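Local coordinates for protein laccase (PDB 3SQR) that oxidises phenolic substrates such as hydroquinones with copper ions and reduces dioxygen to water, probably in lignin degradation and detoxification of lignin-derived products, at residues Thr80-Thr85 and Gln203-Glu208; Ala321-Ile326 and Ser353-Thr358. All blocks are in the same frame, centred on the assembly; numbering follows the deposited sequence.

Contact 1 is the buried one of the pair, its centre about 20 Å from the centre of the chain; the centre of contact 2, about 30 Å out, is only partly buried. They share no strand. In contact 1 the hairpin loop 80-85 between strands 67-79 and 86-91, in the first cupredoxin domain, meets the end of strand 195-205 and the residues that follow it in the second; in contact 2 the loop 353-358 lies over strand 323-327. The chemistry follows place: a histidine-carboxylate bond, an offset ring stack and bridging waters inside, a proline on an indole and an asparagine-serine bond further out. The centres lie 23 Å apart, with nearest atoms about 11 Å from each other.

Contact 1: Thr80-Thr85 and Gln203-Glu208; sequences TPDGYT and QDWAHE
H207 is gripped twice by the loop 80-85, at its ring edge by D82 and over a face by Y84. Its NE2 donates to D82 OD2 at 2.5 Å, a short and nearly straight bond (N-H...O 167°) that reaches the oxygen on its syn side. The acceptor lies close to the imidazole plane, while the carboxylate itself stands almost upright to that plane. Across the face, the Y84 and H207 rings form an offset stack with planes only 6° apart. The slip between them puts Y84 CB over the centre of the imidazole, 3.5 Å from its centroid, and H207 CB over the phenol face, nearer its rim. Y84 reaches this place with CG anti to its backbone N (chi1 -166°), which lays the ring over a face of the imidazole. P81 makes the third touch: its CG comes to 3.3 Å from W205 NE1, obliquely to the indole.

Around this shell, polar groups fix the parts. D82 OD1 takes the amide of Y84 in an Asx turn, and OD2 has a second donor in N227. One water sits in the indole plane, accepting a hydrogen bond from W205 NE1 at 2.8 Å while donating to D82 OD1 and Y84 O. A second water links Y84 OH to H207 O, and the phenol is also hydrogen-bonded to D243. R86 makes a cation-pi contact with W205, and F236 meets the H207 ring edge-to-face.

The loop of one cupredoxin domain is thus joined to the end of strand 195-205 and the residues just beyond it in the next. With both carboxylate oxygens engaged and the imidazole pinned at edge and face, both groups are probably held against rotation, and the aspartate would be expected to favour a protonated, positively charged histidine.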
loop_
_atom_site.group_PDB
_atom_site.type_symbol
_atom_site.label_atom_id
_atom_site.label_comp_id
_atom_site.label_asym_id
_atom_site.label_seq_id
_atom_site.Cartn_x
_atom_site.Cartn_y
_atom_site.Cartn_z
ATOM N N THR A 80 -13.949 8.343 16.727
ATOM C CA THR A 80 -14.662 9.424 16.126
ATOM C C THR A 80 -13.717 10.314 15.363
ATOM O O THR A 80 -13.360 11.395 15.813
ATOM C CB THR A 80 -15.416 10.262 17.203
ATOM O OG1 THR A 80 -16.125 9.370 18.035
ATOM C CG2 THR A 80 -16.361 11.242 16.541
ATOM N N PRO A 81 -13.387 9.925 14.103
ATOM C CA PRO A 81 -12.333 10.636 13.360
ATOM C C PRO A 81 -12.812 11.871 12.691
ATOM O O PRO A 81 -12.016 12.755 12.405
ATOM C CB PRO A 81 -11.880 9.605 12.322
ATOM C CG PRO A 81 -13.063 8.652 12.218
ATOM C CD PRO A 81 -13.669 8.593 13.542
ATOM N N ASP A 82 -14.134 11.923 12.437
ATOM C CA ASP A 82 -14.764 12.970 11.628
ATOM C C ASP A 82 -16.096 13.424 12.199
ATOM O O ASP A 82 -16.931 13.913 11.449
ATOM C CB ASP A 82 -14.979 12.512 10.173
ATOM C CG ASP A 82 -15.924 11.346 10.067
ATOM O OD1 ASP A 82 -16.304 10.781 11.096
ATOM O OD2 ASP A 82 -16.282 10.903 8.964
ATOM N N GLY A 83 -16.250 13.323 13.508
ATOM C CA GLY A 83 -17.521 13.653 14.152
ATOM C C GLY A 83 -18.545 12.552 14.066
ATOM O O GLY A 83 -19.654 12.757 14.521
ATOM N N TYR A 84 -18.226 11.399 13.458
ATOM C CA TYR A 84 -19.086 10.252 13.467
ATOM C C TYR A 84 -18.455 9.092 14.174
ATOM O O TYR A 84 -17.370 8.608 13.818
ATOM C CB TYR A 84 -19.456 9.816 12.005
ATOM C CG TYR A 84 -20.603 8.850 11.980
ATOM C CD1 TYR A 84 -20.419 7.524 12.300
ATOM C CD2 TYR A 84 -21.930 9.294 11.698
ATOM C CE1 TYR A 84 -21.429 6.653 12.314
ATOM C CE2 TYR A 84 -22.999 8.386 11.780
ATOM C CZ TYR A 84 -22.746 7.087 12.057
ATOM O OH TYR A 84 -23.689 6.095 12.193
ATOM N N THR A 85 -19.139 8.564 15.175
ATOM C CA THR A 85 -18.592 7.561 16.032
ATOM C C THR A 85 -18.931 6.203 15.477
ATOM O O THR A 85 -20.110 5.903 15.145
ATOM C CB THR A 85 -19.145 7.690 17.503
ATOM O OG1 THR A 85 -18.849 9.021 17.985
ATOM C CG2 THR A 85 -18.564 6.695 18.361
ATOM N N GLN A 203 -7.562 8.720 2.443
ATOM C CA GLN A 203 -8.438 7.566 2.350
ATOM C C GLN A 203 -9.889 7.991 2.257
ATOM O O GLN A 203 -10.268 9.098 2.603
ATOM C CB GLN A 203 -8.272 6.666 3.563
ATOM C CG GLN A 203 -8.638 7.373 4.851
ATOM C CD GLN A 203 -8.322 6.604 6.097
ATOM O OE1 GLN A 203 -7.536 7.028 6.911
ATOM N NE2 GLN A 203 -9.035 5.501 6.308
ATOM N N ASP A 204 -10.673 7.062 1.751
ATOM C CA ASP A 204 -12.116 7.051 1.943
ATOM C C ASP A 204 -12.346 6.667 3.401
ATOM O O ASP A 204 -11.416 6.225 4.100
ATOM C CB ASP A 204 -12.840 6.087 0.964
ATOM C CG ASP A 204 -12.143 4.753 0.783
ATOM O OD1 ASP A 204 -11.394 4.309 1.693
ATOM O OD2 ASP A 204 -12.359 4.134 -0.288
ATOM N N TRP A 205 -13.575 6.815 3.858
ATOM C CA TRP A 205 -13.886 6.400 5.210
ATOM C C TRP A 205 -15.357 6.165 5.347
ATOM O O TRP A 205 -16.152 7.103 5.126
ATOM C CB TRP A 205 -13.466 7.489 6.191
ATOM C CG TRP A 205 -13.676 7.093 7.584
ATOM C CD1 TRP A 205 -14.534 7.674 8.482
ATOM C CD2 TRP A 205 -13.015 6.044 8.289
ATOM N NE1 TRP A 205 -14.471 7.012 9.688
ATOM C CE2 TRP A 205 -13.550 6.008 9.609
ATOM C CE3 TRP A 205 -12.052 5.104 7.947
ATOM C CZ2 TRP A 205 -13.132 5.093 10.543
ATOM C CZ3 TRP A 205 -11.651 4.176 8.879
ATOM C CH2 TRP A 205 -12.181 4.197 10.188
ATOM N N ALA A 206 -15.719 4.922 5.668
ATOM C CA ALA A 206 -17.113 4.572 5.831
ATOM C C ALA A 206 -17.585 5.036 7.212
ATOM O O ALA A 206 -16.751 5.247 8.097
ATOM C CB ALA A 206 -17.299 3.071 5.708
ATOM N N HIS A 207 -18.912 5.161 7.381
ATOM C CA HIS A 207 -19.484 5.373 8.732
ATOM C C HIS A 207 -20.083 4.147 9.291
ATOM O O HIS A 207 -20.988 4.229 10.151
ATOM C CB HIS A 207 -20.466 6.533 8.730
ATOM C CG HIS A 207 -19.790 7.851 8.645
ATOM N ND1 HIS A 207 -20.482 9.027 8.474
ATOM C CD2 HIS A 207 -18.480 8.189 8.732
ATOM C CE1 HIS A 207 -19.628 10.026 8.439
ATOM N NE2 HIS A 207 -18.397 9.539 8.588
ATOM N N GLU A 208 -19.532 2.980 8.888
ATOM C CA GLU A 208 -19.839 1.699 9.424
ATOM C C GLU A 208 -18.698 0.758 9.011
ATOM O O GLU A 208 -17.930 1.080 8.137
ATOM C CB GLU A 208 -21.161 1.202 8.882
ATOM C CG GLU A 208 -21.214 1.098 7.331
ATOM C CD GLU A 208 -21.323 2.435 6.589
ATOM O OE1 GLU A 208 -22.029 3.304 7.115
ATOM O OE2 GLU A 208 -20.732 2.614 5.462
HETATM O O HOH W 1 -16.439 8.100 11.294
HETATM O O HOH W 2 -23.817 4.800 9.577
#

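Contact 2: Ala321-Ile326 and Ser353-Thr358; sequences ADNYWI and SIANPT
P357 packs against N323 CB and lies over one face of the W325 indole, two residues along strand 323-327. Followed outward, the N323 side chain starts with CB at 3.9 Å from P357 CA, in plain van der Waals contact. Beyond it, CG stands anti to the carbonyl carbon (chi1 -54°), sending the amide toward the loop residues 353-355, and comes to 3.7 Å from both A355 O and S353 OG. At the tip, ND2 donates to S353 OG at 2.9 Å, with the hydroxyl close to the amide plane, and also to a water that donates onward to N356 O. The other tip atom, OD1, has a weak bond from R348. S353 OG in turn accepts a weak bond from the amide of A355.

Further along, P357 CB is 3.6 Å from the centroid of the five-membered ring of W325, only 5° off the normal, a CH-pi contact, and CD reaches W325 CZ2 over the six-membered ring at 3.7 Å. A second water joins N323 O to T358 N.

Strand 323-327 runs between 344-348 and 276-280 in its sheet. The loop 353-358, between strands 344-348 and 387-398, folds back over this sheet, where P357 also touches I346.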
loop_
_atom_site.group_PDB
_atom_site.type_symbol
_atom_site.label_atom_id
_atom_site.label_comp_id
_atom_site.label_asym_id
_atom_site.label_seq_id
_atom_site.Cartn_x
_atom_site.Cartn_y
_atom_site.Cartn_z
ATOM N N ALA A 321 1.854 34.304 3.262
ATOM C CA ALA A 321 1.344 33.701 4.472
ATOM C C ALA A 321 -0.178 33.793 4.516
ATOM O O ALA A 321 -0.772 34.871 4.534
ATOM C CB ALA A 321 1.954 34.302 5.731
ATOM N N ASP A 322 -0.817 32.642 4.527
ATOM C CA ASP A 322 -2.243 32.569 4.453
ATOM C C ASP A 322 -2.585 31.083 4.702
ATOM O O ASP A 322 -1.668 30.236 4.805
ATOM C CB ASP A 322 -2.745 32.955 3.062
ATOM C CG ASP A 322 -4.180 33.553 3.079
ATOM O OD1 ASP A 322 -4.934 33.394 4.071
ATOM O OD2 ASP A 322 -4.539 34.163 2.060
ATOM N N ASN A 323 -3.886 30.839 4.780
ATOM C CA ASN A 323 -4.474 29.504 4.780
ATOM C C ASN A 323 -4.677 29.051 3.353
ATOM O O ASN A 323 -5.133 29.800 2.477
ATOM C CB ASN A 323 -5.802 29.569 5.517
ATOM C CG ASN A 323 -5.651 30.161 6.860
ATOM O OD1 ASN A 323 -4.733 29.804 7.581
ATOM N ND2 ASN A 323 -6.488 31.154 7.189
ATOM N N TYR A 324 -4.349 27.795 3.068
ATOM C CA TYR A 324 -4.488 27.277 1.730
ATOM C C TYR A 324 -5.181 25.931 1.850
ATOM O O TYR A 324 -4.970 25.185 2.863
ATOM C CB TYR A 324 -3.119 27.092 1.062
ATOM C CG TYR A 324 -2.410 28.373 0.813
ATOM C CD1 TYR A 324 -1.632 28.925 1.764
ATOM C CD2 TYR A 324 -2.574 29.051 -0.403
ATOM C CE1 TYR A 324 -0.977 30.171 1.518
ATOM C CE2 TYR A 324 -1.938 30.290 -0.656
ATOM C CZ TYR A 324 -1.140 30.817 0.309
ATOM O OH TYR A 324 -0.496 32.018 0.100
ATOM N N TRP A 325 -6.037 25.659 0.878
ATOM C CA TRP A 325 -6.657 24.349 0.837
ATOM C C TRP A 325 -5.631 23.284 0.470
ATOM O O TRP A 325 -4.813 23.451 -0.464
ATOM C CB TRP A 325 -7.758 24.282 -0.187
ATOM C CG TRP A 325 -8.984 24.892 0.274
ATOM C CD1 TRP A 325 -9.574 25.994 -0.243
ATOM C CD2 TRP A 325 -9.792 24.452 1.382
ATOM N NE1 TRP A 325 -10.738 26.266 0.457
ATOM C CE2 TRP A 325 -10.880 25.352 1.479
ATOM C CE3 TRP A 325 -9.699 23.386 2.293
ATOM C CZ2 TRP A 325 -11.883 25.235 2.487
ATOM C CZ3 TRP A 325 -10.672 23.254 3.287
ATOM C CH2 TRP A 325 -11.768 24.184 3.372
ATOM N N ILE A 326 -5.729 22.160 1.177
ATOM C CA ILE A 326 -4.979 20.926 0.806
ATOM C C ILE A 326 -6.023 20.053 0.178
ATOM O O ILE A 326 -7.054 19.758 0.778
ATOM C CB ILE A 326 -4.245 20.225 1.974
ATOM C CG1 ILE A 326 -3.223 21.167 2.694
ATOM C CG2 ILE A 326 -3.562 18.888 1.458
ATOM C CD1 ILE A 326 -2.753 20.604 4.067
ATOM N N SER A 353 -4.568 31.171 13.078
ATOM C CA SER A 353 -5.726 31.396 12.233
ATOM C C SER A 353 -6.687 30.225 12.436
ATOM O O SER A 353 -6.279 29.051 12.538
ATOM C CB SER A 353 -5.370 31.515 10.758
ATOM O OG SER A 353 -6.510 31.913 9.999
ATOM N N ILE A 354 -7.961 30.564 12.504
ATOM C CA ILE A 354 -9.034 29.597 12.541
ATOM C C ILE A 354 -9.906 29.706 11.291
ATOM O O ILE A 354 -10.862 28.975 11.155
ATOM C CB ILE A 354 -9.876 29.773 13.787
ATOM C CG1 ILE A 354 -10.251 31.278 13.971
ATOM C CG2 ILE A 354 -9.110 29.213 14.978
ATOM C CD1 ILE A 354 -11.501 31.500 14.793
ATOM N N ALA A 355 -9.545 30.597 10.367
ATOM C CA ALA A 355 -10.266 30.798 9.097
ATOM C C ALA A 355 -10.123 29.645 8.108
ATOM O O ALA A 355 -9.031 29.128 7.892
ATOM C CB ALA A 355 -9.784 32.074 8.429
ATOM N N ASN A 356 -11.217 29.307 7.443
ATOM C CA ASN A 356 -11.105 28.432 6.287
ATOM C C ASN A 356 -10.344 29.111 5.153
ATOM O O ASN A 356 -10.463 30.312 4.942
ATOM C CB ASN A 356 -12.473 27.986 5.782
ATOM C CG ASN A 356 -13.054 26.834 6.572
ATOM O OD1 ASN A 356 -14.229 26.543 6.409
ATOM N ND2 ASN A 356 -12.266 26.173 7.419
ATOM N N PRO A 357 -9.551 28.340 4.407
ATOM C CA PRO A 357 -8.873 28.907 3.275
ATOM C C PRO A 357 -9.846 29.379 2.240
ATOM O O PRO A 357 -10.895 28.791 2.067
ATOM C CB PRO A 357 -8.059 27.725 2.695
ATOM C CG PRO A 357 -8.024 26.760 3.735
ATOM C CD PRO A 357 -9.264 26.904 4.531
ATOM N N THR A 358 -9.443 30.395 1.502
ATOM C CA THR A 358 -10.206 30.846 0.357
ATOM C C THR A 358 -9.379 30.729 -0.913
ATOM O O THR A 358 -9.670 31.393 -1.888
ATOM C CB THR A 358 -10.714 32.304 0.564
ATOM O OG1 THR A 358 -9.627 33.195 0.902
ATOM C CG2 THR A 358 -11.758 32.304 1.636
HETATM O O HOH W 3 -8.313 32.200 5.024
HETATM O O HOH W 4 -6.965 31.685 2.117
#